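Local structure of lipid binding hydrolase (Escherichia coli, 2IF6) at residues L37-N41 with K42-V46; K54-P57 with L58-I62; G77-S80 with V81-Q85; E130-L134 with K135-L139. The protein is of uncertain function but probably acts as a hydrolase, consistent with a permuted papain-like amidase fold. All blocks are in the same frame, centred on the assembly; numbering follows the deposited sequence.

Each contact joins consecutive residues, so each closes a turn of its own; the four follow in series and none encloses or crosses another. Interaction 1 closes the hairpin of strands 33-40 and 43-49. Interaction 2 comes next, where strand 53-57 passes into helix 58-63, and touches interaction 1: the strands 43-49 and 53-57 are sheet neighbours, and Val-46 N lies 2.7 Å from Thr-56 O. Interaction 3 starts helix 81-91 after strand 70-75, its centre about 14 Å from that of interaction 1. Interaction 4 turns from strand 132-133 toward helix 142-152, its centre about 29 to 32 Å from those of the others.

Interaction 1 of 4, residues L37-N41 with K42-V46; sequences LVMRN and KKPYV
With CG anti to the carbonyl carbon (chi1 -57°) and a bend at chi3 (80°), Arg-40 reaches over one face of the Tyr-45 ring. Its CD sits 4.0 Å from the ring centroid, a CH-pi contact, and its CZ 4.8 Å away over the face, a cation-pi pair. The guanidinium does not stack flat: its plane stands 80° to the ring and it presents an edge, NH1 lying 3.6 Å from Tyr-45 CE1. On the other face of the hairpin Met-39, bent at chi2 and chi3, folds its methyl onto proline, CE to Pro-44 CB 3.7 Å, while Leu-37 CD1 lies alongside Pro-44 CB at 4.0 Å.

Four backbone hydrogen bonds fix the register, two each in the pairs Val-38 with Tyr-45 and Arg-40 with Lys-43. A type I' turn from Arg-40 to Lys-43 closes the hairpin, its central residues Asn-41 and Lys-42 both having positive phi. One water accepts from Lys-42 N at 2.9 Å, and a second links Asn-41 O to Lys-43 NZ.

The hairpin belongs to the six-stranded sheet. Tyr-55 of strand 53-57 is a second cation-pi partner for Arg-40; Val-46 packs on Ile-11 of strand 10-13 and on Leu-58 and Trp-61 of helix 58-63.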
loop_
_atom_site.group_PDB
_atom_site.type_symbol
_atom_site.label_atom_id
_atom_site.label_comp_id
_atom_site.label_asym_id
_atom_site.label_seq_id
_atom_site.Cartn_x
_atom_site.Cartn_y
_atom_site.Cartn_z
ATOM N N LEU A 37 6.389 -5.442 5.304
ATOM C CA LEU A 37 7.108 -5.886 6.503
ATOM C C LEU A 37 8.618 -5.714 6.261
ATOM O O LEU A 37 9.105 -6.002 5.166
ATOM C CB LEU A 37 6.788 -7.344 6.836
ATOM C CG LEU A 37 5.584 -7.714 7.732
ATOM C CD1 LEU A 37 5.856 -7.312 9.157
ATOM C CD2 LEU A 37 4.284 -7.096 7.203
ATOM N N VAL A 38 9.320 -5.181 7.274
ATOM C CA VAL A 38 10.795 -5.205 7.315
ATOM C C VAL A 38 11.190 -5.700 8.721
ATOM O O VAL A 38 10.775 -5.101 9.738
ATOM C CB VAL A 38 11.455 -3.853 6.985
ATOM C CG1 VAL A 38 12.981 -3.944 7.141
ATOM C CG2 VAL A 38 11.139 -3.441 5.580
ATOM N N MET A 39 11.917 -6.815 8.771
ATOM C CA MET A 39 12.473 -7.326 10.020
ATOM C C MET A 39 13.738 -6.541 10.347
ATOM O O MET A 39 14.702 -6.509 9.577
ATOM C CB MET A 39 12.721 -8.844 9.968
ATOM C CG MET A 39 11.532 -9.647 9.452
ATOM S SD MET A 39 9.933 -9.345 10.281
ATOM C CE MET A 39 10.272 -10.079 11.847
ATOM N N ARG A 40 13.707 -5.837 11.470
ATOM C CA ARG A 40 14.856 -5.047 11.902
ATOM C C ARG A 40 15.319 -5.626 13.223
ATOM O O ARG A 40 14.550 -5.693 14.180
ATOM C CB ARG A 40 14.477 -3.589 12.058
ATOM C CG ARG A 40 13.897 -2.950 10.798
ATOM C CD ARG A 40 13.331 -1.581 11.167
ATOM N NE ARG A 40 14.345 -0.537 11.281
ATOM C CZ ARG A 40 14.196 0.575 12.006
ATOM N NH1 ARG A 40 13.082 0.789 12.707
ATOM N NH2 ARG A 40 15.147 1.479 12.047
ATOM N N ASN A 41 16.552 -6.128 13.259
ATOM C CA ASN A 41 17.032 -6.903 14.418
ATOM C C ASN A 41 16.019 -7.975 14.813
ATOM O O ASN A 41 15.727 -8.182 15.990
ATOM C CB ASN A 41 17.369 -5.968 15.596
ATOM C CG ASN A 41 18.219 -6.634 16.680
ATOM O OD1 ASN A 41 18.780 -5.946 17.534
ATOM N ND2 ASN A 41 18.289 -7.964 16.677
ATOM N N LYS A 42 15.456 -8.653 13.804
ATOM C CA LYS A 42 14.543 -9.785 13.986
ATOM C C LYS A 42 13.168 -9.402 14.577
ATOM O O LYS A 42 12.420 -10.272 15.013
ATOM C CB LYS A 42 15.166 -10.925 14.828
ATOM C CG LYS A 42 16.572 -11.366 14.401
ATOM C CD LYS A 42 16.516 -12.377 13.297
ATOM C CE LYS A 42 17.927 -12.640 12.740
ATOM N NZ LYS A 42 17.810 -13.452 11.516
ATOM N N LYS A 43 12.857 -8.111 14.564
ATOM C CA LYS A 43 11.608 -7.614 15.082
ATOM C C LYS A 43 10.826 -7.054 13.910
ATOM O O LYS A 43 11.409 -6.368 13.068
ATOM C CB LYS A 43 11.874 -6.472 16.063
ATOM C CG LYS A 43 12.673 -6.906 17.320
ATOM C CD LYS A 43 13.061 -5.658 18.100
ATOM C CE LYS A 43 13.673 -6.011 19.439
ATOM N NZ LYS A 43 14.685 -7.106 19.296
ATOM N N PRO A 44 9.517 -7.344 13.855
ATOM C CA PRO A 44 8.713 -6.895 12.713
ATOM C C PRO A 44 8.256 -5.426 12.768
ATOM O O PRO A 44 7.590 -4.983 13.729
ATOM C CB PRO A 44 7.523 -7.844 12.725
ATOM C CG PRO A 44 7.364 -8.231 14.141
ATOM C CD PRO A 44 8.725 -8.167 14.793
ATOM N N TYR A 45 8.636 -4.697 11.727
ATOM C CA TYR A 45 8.178 -3.348 11.521
ATOM C C TYR A 45 7.420 -3.310 10.206
ATOM O O TYR A 45 7.676 -4.132 9.327
ATOM C CB TYR A 45 9.361 -2.379 11.460
ATOM C CG TYR A 45 10.034 -2.174 12.822
ATOM C CD1 TYR A 45 9.940 -0.947 13.494
ATOM C CD2 TYR A 45 10.767 -3.201 13.424
ATOM C CE1 TYR A 45 10.550 -0.757 14.726
ATOM C CE2 TYR A 45 11.380 -3.027 14.700
ATOM C CZ TYR A 45 11.274 -1.792 15.316
ATOM O OH TYR A 45 11.861 -1.592 16.546
ATOM N N VAL A 46 6.523 -2.339 10.064
ATOM C CA VAL A 46 5.824 -2.104 8.812
ATOM C C VAL A 46 6.370 -0.801 8.192
ATOM O O VAL A 46 6.224 0.304 8.768
ATOM C CB VAL A 46 4.262 -2.048 8.996
ATOM C CG1 VAL A 46 3.568 -1.721 7.649
ATOM C CG2 VAL A 46 3.740 -3.362 9.590
HETATM O O HOH W 1 16.179 -8.859 11.050
HETATM O O HOH W 2 14.877 -9.880 18.532
#

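Interaction 2 of 4, residues K54-P57 with L58-I62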
loop_
_atom_site.group_PDB
_atom_site.type_symbol
_atom_site.label_atom_id
_atom_site.label_comp_id
_atom_site.label_asym_id
_atom_site.label_seq_id
_atom_site.Cartn_x
_atom_site.Cartn_y
_atom_site.Cartn_z
ATOM N N LYS A 54 8.122 5.742 6.616
ATOM C CA LYS A 54 8.674 5.432 7.939
ATOM C C LYS A 54 8.461 3.960 8.284
ATOM O O LYS A 54 7.668 3.253 7.631
ATOM C CB LYS A 54 7.959 6.270 9.012
ATOM C CG LYS A 54 6.508 5.779 9.259
ATOM C CD LYS A 54 5.696 6.697 10.161
ATOM C CE LYS A 54 5.913 6.343 11.623
ATOM N NZ LYS A 54 5.266 7.359 12.534
ATOM N N TYR A 55 9.148 3.522 9.326
ATOM C CA TYR A 55 8.902 2.217 9.961
ATOM C C TYR A 55 8.026 2.350 11.203
ATOM O O TYR A 55 8.253 3.224 12.051
ATOM C CB TYR A 55 10.205 1.602 10.440
ATOM C CG TYR A 55 11.303 1.467 9.424
ATOM C CD1 TYR A 55 11.209 0.549 8.372
ATOM C CD2 TYR A 55 12.474 2.216 9.552
ATOM C CE1 TYR A 55 12.251 0.389 7.473
ATOM C CE2 TYR A 55 13.504 2.089 8.663
ATOM C CZ TYR A 55 13.399 1.173 7.628
ATOM O OH TYR A 55 14.442 1.081 6.758
ATOM N N THR A 56 7.061 1.453 11.330
ATOM C CA THR A 56 6.158 1.414 12.459
ATOM C C THR A 56 6.148 0.011 13.059
ATOM O O THR A 56 6.027 -0.951 12.315
ATOM C CB THR A 56 4.712 1.705 11.970
ATOM O OG1 THR A 56 4.690 2.997 11.360
ATOM C CG2 THR A 56 3.733 1.671 13.105
ATOM N N PRO A 57 6.232 -0.116 14.404
ATOM C CA PRO A 57 6.128 -1.464 14.979
ATOM C C PRO A 57 4.831 -2.172 14.559
ATOM O O PRO A 57 3.766 -1.577 14.537
ATOM C CB PRO A 57 6.162 -1.207 16.490
ATOM C CG PRO A 57 6.889 0.051 16.649
ATOM C CD PRO A 57 6.493 0.904 15.448
ATOM N N LEU A 58 4.939 -3.429 14.179
ATOM C CA LEU A 58 3.782 -4.186 13.665
ATOM C C LEU A 58 2.544 -4.159 14.593
ATOM O O LEU A 58 1.417 -3.990 14.147
ATOM C CB LEU A 58 4.197 -5.628 13.359
ATOM C CG LEU A 58 3.081 -6.567 12.899
ATOM C CD1 LEU A 58 2.514 -6.080 11.525
ATOM C CD2 LEU A 58 3.626 -7.984 12.767
ATOM N N LYS A 59 2.754 -4.277 15.891
ATOM C CA LYS A 59 1.624 -4.282 16.799
ATOM C C LYS A 59 0.874 -2.965 16.669
ATOM O O LYS A 59 -0.347 -2.966 16.548
ATOM C CB LYS A 59 2.061 -4.542 18.252
ATOM C CG LYS A 59 0.881 -4.478 19.228
ATOM C CD LYS A 59 1.331 -4.607 20.704
ATOM C CE LYS A 59 0.190 -4.145 21.638
ATOM N NZ LYS A 59 -0.013 -2.674 21.479
ATOM N N GLN A 60 1.607 -1.851 16.640
ATOM C CA GLN A 60 0.985 -0.525 16.525
ATOM C C GLN A 60 0.301 -0.335 15.135
ATOM O O GLN A 60 -0.818 0.215 15.023
ATOM C CB GLN A 60 2.037 0.548 16.816
ATOM C CG GLN A 60 1.732 1.971 16.368
ATOM C CD GLN A 60 2.973 2.874 16.474
ATOM O OE1 GLN A 60 3.801 2.699 17.386
ATOM N NE2 GLN A 60 3.119 3.814 15.528
ATOM N N TRP A 61 0.978 -0.776 14.081
ATOM C CA TRP A 61 0.381 -0.725 12.739
ATOM C C TRP A 61 -0.986 -1.417 12.660
ATOM O O TRP A 61 -1.926 -0.883 12.102
ATOM C CB TRP A 61 1.335 -1.343 11.713
ATOM C CG TRP A 61 0.931 -1.016 10.316
ATOM C CD1 TRP A 61 1.308 0.082 9.589
ATOM C CD2 TRP A 61 0.017 -1.762 9.488
ATOM N NE1 TRP A 61 0.711 0.047 8.334
ATOM C CE2 TRP A 61 -0.064 -1.089 8.251
ATOM C CE3 TRP A 61 -0.723 -2.942 9.674
ATOM C CZ2 TRP A 61 -0.869 -1.548 7.214
ATOM C CZ3 TRP A 61 -1.496 -3.415 8.631
ATOM C CH2 TRP A 61 -1.571 -2.703 7.416
ATOM N N ILE A 62 -1.091 -2.623 13.218
ATOM C CA ILE A 62 -2.320 -3.403 13.105
ATOM C C ILE A 62 -3.459 -2.752 13.901
ATOM O O ILE A 62 -4.631 -2.773 13.471
ATOM C CB ILE A 62 -2.120 -4.833 13.629
ATOM C CG1 ILE A 62 -1.198 -5.609 12.674
ATOM C CG2 ILE A 62 -3.510 -5.534 13.846
ATOM C CD1 ILE A 62 -0.756 -6.993 13.196
#
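Thr-56 meets Gln-60 through its methyl, and this is the tight part of the contact: Thr-56 CG2 lies 3.3 Å from Gln-60 NE2 and 3.8 Å from Gln-60 CG, the two side chains crossing at about a right angle. The threonine chi1 of -60° turns CG2 anti to the backbone N and toward the helix, 4.1 Å from Trp-61 CB. The same torsion leaves OG1 beside the backbone N, anti to the carbonyl carbon, where it is hydrogen-bonded to Glu-48 OE2. The Trp-61 indole meets His-33, which with Glu-48 and Cys-112 may form a Cys-His-Glu triad, consistent with the family.

Pro-57 occupies the N-cap position, and its carbonyl starts the helical bonding: Trp-61 N donates to Pro-57 O at 2.9 Å with an N-H...O angle of 171°, a nearly straight first-turn bond. The looser side lies around the exposed proline ring. Extended beyond CG, Gln-60 brings OE1 only to 3.8 Å from Pro-57 CD, an oblique crossing.

The axes of the short strand and helix segments lie at 90° to each other, so the chain turns sharply from the edge strand 53-57 into helix 58-63. Leu-58 packs on Pro-44 of strand 43-49, and both Leu-58 and Trp-61 pack on Ile-11 of strand 10-13.

Interaction 3 of 4, residues G77-S80 with V81-Q85; sequences GGLS and VEQQQ
Ser-80 and Gln-83 form a capping box at the N terminus of helix 81-91, with Ser-80 as N-cap. Its two reciprocal bonds are both close to straight. Gln-83 N donates to Ser-80 OG at 3.0 Å with an N-H...O angle of 165°. In return Ser-80 N donates to Gln-83 OE1 at 2.9 Å and 166°, approaching in the amide plane on a lone pair. The serine chi1 of 63° sets OG between the backbone N and the carbonyl carbon, where it can face the first turn; with CG beside the backbone N and the chain extended beyond it, Gln-83 carries OE1 back to the N-cap residue.

Of the backbone bonds, the one that opens the regular helical series runs from Gln-84 N to Ser-80 O at 3.0 Å. The side chain of Gln-84 adds a weak bond, NE2 to Leu-79 O.

Van der Waals packing is supplied by Leu-79. Its CB makes a nonpolar contact with Gln-84 CG at 3.8 Å, and its side chain crosses that of Gln-83 at about a right angle. Leu-79 also packs on Tyr-120, and Gln-83 on Leu-124, both in helix 112-124, which places this surface cap against a second helix. Besides its bond to Ser-80 N, Gln-83 OE1 lies 3.6 Å from the methyl Leu-79 CD2.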
loop_
_atom_site.group_PDB
_atom_site.type_symbol
_atom_site.label_atom_id
_atom_site.label_comp_id
_atom_site.label_asym_id
_atom_site.label_seq_id
_atom_site.Cartn_x
_atom_site.Cartn_y
_atom_site.Cartn_z
ATOM N N GLY A 77 5.893 -19.229 -2.466
ATOM C CA GLY A 77 7.172 -19.961 -2.232
ATOM C C GLY A 77 8.241 -19.209 -1.430
ATOM O O GLY A 77 9.301 -19.774 -1.080
ATOM N N GLY A 78 7.958 -17.950 -1.102
ATOM C CA GLY A 78 8.835 -17.150 -0.246
ATOM C C GLY A 78 9.966 -16.492 -1.010
ATOM O O GLY A 78 10.309 -16.920 -2.145
ATOM N N LEU A 79 10.544 -15.444 -0.398
ATOM C CA LEU A 79 11.760 -14.769 -0.897
ATOM C C LEU A 79 12.997 -15.374 -0.226
ATOM O O LEU A 79 12.897 -15.877 0.918
ATOM C CB LEU A 79 11.696 -13.285 -0.508
ATOM C CG LEU A 79 10.527 -12.549 -1.173
ATOM C CD1 LEU A 79 10.627 -11.102 -0.833
ATOM C CD2 LEU A 79 10.552 -12.722 -2.720
ATOM N N SER A 80 14.146 -15.337 -0.930
ATOM C CA SER A 80 15.406 -15.760 -0.342
ATOM C C SER A 80 15.877 -14.655 0.598
ATOM O O SER A 80 15.389 -13.505 0.546
ATOM C CB SER A 80 16.477 -15.939 -1.422
ATOM O OG SER A 80 16.737 -14.691 -2.052
ATOM N N VAL A 81 16.850 -14.981 1.437
ATOM C CA VAL A 81 17.475 -13.959 2.287
ATOM C C VAL A 81 18.065 -12.817 1.462
ATOM O O VAL A 81 17.928 -11.637 1.821
ATOM C CB VAL A 81 18.510 -14.603 3.265
ATOM C CG1 VAL A 81 19.460 -13.544 3.855
ATOM C CG2 VAL A 81 17.764 -15.371 4.358
ATOM N N GLU A 82 18.677 -13.144 0.324
ATOM C CA GLU A 82 19.217 -12.115 -0.559
ATOM C C GLU A 82 18.129 -11.158 -1.140
ATOM O O GLU A 82 18.315 -9.919 -1.216
ATOM C CB GLU A 82 19.982 -12.813 -1.692
ATOM C CG GLU A 82 20.821 -11.854 -2.566
ATOM C CD GLU A 82 21.437 -12.552 -3.781
ATOM O OE1 GLU A 82 21.913 -13.714 -3.636
ATOM O OE2 GLU A 82 21.426 -11.947 -4.890
ATOM N N GLN A 83 17.008 -11.733 -1.568
ATOM C CA GLN A 83 15.875 -10.934 -2.059
ATOM C C GLN A 83 15.364 -10.009 -0.944
ATOM O O GLN A 83 15.197 -8.825 -1.157
ATOM C CB GLN A 83 14.761 -11.841 -2.562
ATOM C CG GLN A 83 15.118 -12.531 -3.884
ATOM C CD GLN A 83 14.056 -13.482 -4.342
ATOM O OE1 GLN A 83 13.652 -14.398 -3.613
ATOM N NE2 GLN A 83 13.597 -13.289 -5.576
ATOM N N GLN A 84 15.154 -10.568 0.242
ATOM C CA GLN A 84 14.731 -9.789 1.408
ATOM C C GLN A 84 15.668 -8.600 1.724
ATOM O O GLN A 84 15.193 -7.487 1.975
ATOM C CB GLN A 84 14.554 -10.731 2.601
ATOM C CG GLN A 84 13.414 -11.737 2.449
ATOM C CD GLN A 84 13.352 -12.690 3.661
ATOM O OE1 GLN A 84 13.926 -12.404 4.701
ATOM N NE2 GLN A 84 12.665 -13.801 3.524
ATOM N N GLN A 85 16.985 -8.838 1.726
ATOM C CA GLN A 85 18.003 -7.798 1.934
ATOM C C GLN A 85 17.962 -6.727 0.833
ATOM O O GLN A 85 18.281 -5.560 1.085
ATOM C CB GLN A 85 19.422 -8.396 1.976
ATOM C CG GLN A 85 19.737 -9.140 3.283
ATOM C CD GLN A 85 21.010 -9.991 3.255
ATOM O OE1 GLN A 85 21.730 -10.071 2.236
ATOM N NE2 GLN A 85 21.290 -10.645 4.390
#

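Interaction 4 of 4, residues E130-L134 with K135-L139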
loop_
_atom_site.group_PDB
_atom_site.type_symbol
_atom_site.label_atom_id
_atom_site.label_comp_id
_atom_site.label_asym_id
_atom_site.label_seq_id
_atom_site.Cartn_x
_atom_site.Cartn_y
_atom_site.Cartn_z
ATOM N N GLU A 130 -1.001 -4.159 -11.270
ATOM C CA GLU A 130 -1.248 -3.496 -12.535
ATOM C C GLU A 130 -1.426 -1.993 -12.261
ATOM O O GLU A 130 -2.019 -1.592 -11.247
ATOM C CB GLU A 130 -2.490 -4.077 -13.223
ATOM C CG GLU A 130 -2.395 -5.580 -13.602
ATOM C CD GLU A 130 -1.177 -5.897 -14.492
ATOM O OE1 GLU A 130 -1.134 -5.468 -15.673
ATOM O OE2 GLU A 130 -0.246 -6.563 -13.989
ATOM N N GLN A 131 -0.873 -1.174 -13.142
ATOM C CA GLN A 131 -1.076 0.263 -13.075
ATOM C C GLN A 131 -2.247 0.583 -13.973
ATOM O O GLN A 131 -2.448 -0.089 -14.994
ATOM C CB GLN A 131 0.136 0.999 -13.630
ATOM C CG GLN A 131 1.446 0.846 -12.881
ATOM C CD GLN A 131 2.628 1.500 -13.613
ATOM O OE1 GLN A 131 2.515 1.924 -14.770
ATOM N NE2 GLN A 131 3.763 1.591 -12.939
ATOM N N GLN A 132 -3.019 1.598 -13.613
ATOM C CA GLN A 132 -4.008 2.137 -14.538
ATOM C C GLN A 132 -4.171 3.649 -14.295
ATOM O O GLN A 132 -3.556 4.207 -13.381
ATOM C CB GLN A 132 -5.342 1.376 -14.478
ATOM C CG GLN A 132 -6.167 1.617 -13.249
ATOM C CD GLN A 132 -7.553 0.927 -13.255
ATOM O OE1 GLN A 132 -7.798 -0.058 -13.968
ATOM N NE2 GLN A 132 -8.466 1.468 -12.462
ATOM N N LYS A 133 -4.940 4.309 -15.148
ATOM C CA LYS A 133 -5.099 5.779 -15.011
ATOM C C LYS A 133 -6.149 6.091 -13.969
ATOM O O LYS A 133 -7.075 5.313 -13.760
ATOM C CB LYS A 133 -5.478 6.398 -16.352
ATOM C CG LYS A 133 -4.318 6.547 -17.317
ATOM C CD LYS A 133 -4.830 6.967 -18.673
ATOM C CE LYS A 133 -3.663 7.314 -19.559
ATOM N NZ LYS A 133 -4.096 7.683 -20.925
ATOM N N LEU A 134 -6.019 7.247 -13.318
ATOM C CA LEU A 134 -7.001 7.648 -12.318
ATOM C C LEU A 134 -8.434 7.594 -12.857
ATOM O O LEU A 134 -9.340 7.151 -12.159
ATOM C CB LEU A 134 -6.691 9.047 -11.750
ATOM C CG LEU A 134 -7.748 9.574 -10.769
ATOM C CD1 LEU A 134 -7.660 8.771 -9.486
ATOM C CD2 LEU A 134 -7.565 11.074 -10.524
ATOM N N LYS A 135 -8.629 8.035 -14.099
ATOM C CA LYS A 135 -9.978 8.048 -14.689
ATOM C C LYS A 135 -10.587 6.659 -14.873
ATOM O O LYS A 135 -11.798 6.549 -15.056
ATOM C CB LYS A 135 -9.988 8.807 -16.029
ATOM C CG LYS A 135 -9.249 8.128 -17.141
ATOM C CD LYS A 135 -9.071 9.083 -18.337
ATOM C CE LYS A 135 -8.532 8.348 -19.510
ATOM N NZ LYS A 135 -8.266 9.238 -20.693
ATOM N N GLU A 136 -9.752 5.618 -14.833
ATOM C CA GLU A 136 -10.191 4.219 -15.029
ATOM C C GLU A 136 -10.745 3.554 -13.756
ATOM O O GLU A 136 -11.354 2.459 -13.793
ATOM C CB GLU A 136 -9.055 3.419 -15.725
ATOM C CG GLU A 136 -8.856 3.967 -17.134
ATOM C CD GLU A 136 -7.554 3.568 -17.818
ATOM O OE1 GLU A 136 -7.473 3.774 -19.061
ATOM O OE2 GLU A 136 -6.632 3.048 -17.141
ATOM N N PHE A 137 -10.580 4.233 -12.629
ATOM C CA PHE A 137 -11.199 3.770 -11.393
ATOM C C PHE A 137 -12.673 4.074 -11.471
ATOM O O PHE A 137 -13.127 4.639 -12.486
ATOM C CB PHE A 137 -10.474 4.357 -10.176
ATOM C CG PHE A 137 -9.096 3.779 -9.997
ATOM C CD1 PHE A 137 -8.913 2.598 -9.298
ATOM C CD2 PHE A 137 -7.993 4.373 -10.600
ATOM C CE1 PHE A 137 -7.629 2.038 -9.154
ATOM C CE2 PHE A 137 -6.710 3.819 -10.462
ATOM C CZ PHE A 137 -6.526 2.663 -9.745
ATOM N N ASP A 138 -13.418 3.670 -10.447
ATOM C CA ASP A 138 -14.853 3.893 -10.402
ATOM C C ASP A 138 -15.117 5.183 -9.637
ATOM O O ASP A 138 -15.035 5.220 -8.412
ATOM C CB ASP A 138 -15.558 2.715 -9.749
ATOM C CG ASP A 138 -17.088 2.823 -9.811
ATOM O OD1 ASP A 138 -17.635 3.873 -10.261
ATOM O OD2 ASP A 138 -17.744 1.845 -9.401
ATOM N N LEU A 139 -15.433 6.234 -10.378
ATOM C CA LEU A 139 -15.557 7.583 -9.821
ATOM C C LEU A 139 -17.012 8.033 -9.846
ATOM O O LEU A 139 -17.331 9.192 -9.555
ATOM C CB LEU A 139 -14.654 8.567 -10.583
ATOM C CG LEU A 139 -13.163 8.219 -10.710
ATOM C CD1 LEU A 139 -12.421 9.344 -11.386
ATOM C CD2 LEU A 139 -12.479 7.889 -9.366
#
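Gln-132 runs from the strand over the Phe-137 ring, touching Glu-136 and Phe-137 by turns. Its CB is 3.4 Å from Glu-136 OE2. CG, held between the backbone N and the carbonyl carbon by a chi1 of 72°, lies 3.6 Å from Phe-137 CE2. CD then passes 3.8 Å from Glu-136 CB. The chain ends with NE2 over the centre of the Phe-137 ring, 3.2 Å above its plane, with amide and ring planes 70° apart; the same NE2 lies 3.3 Å from Glu-136 O.

One side-chain and two backbone acceptors brace the turn. Lys-133 N donates to Glu-136 OE2 at 2.9 Å with an angle of 168°, coming from above the carboxylate plane. In the reverse direction Glu-136 N donates to Lys-133 O at 2.9 Å, and Phe-137 N to Leu-134 O at 3.2 Å, giving two successive bonds three residues back, as in a 3-10 turn.

Lys-133 and Lys-135 run side by side and both reach Glu-159 through salt bridges, which probably offset their like charges. Strand 132-133 pairs with strand 161-162, where Val-162 packs on Phe-137; Leu-134 lies on Ile-156, and Leu-139 carries the turn onto Val-144 and Leu-148 of helix 142-152.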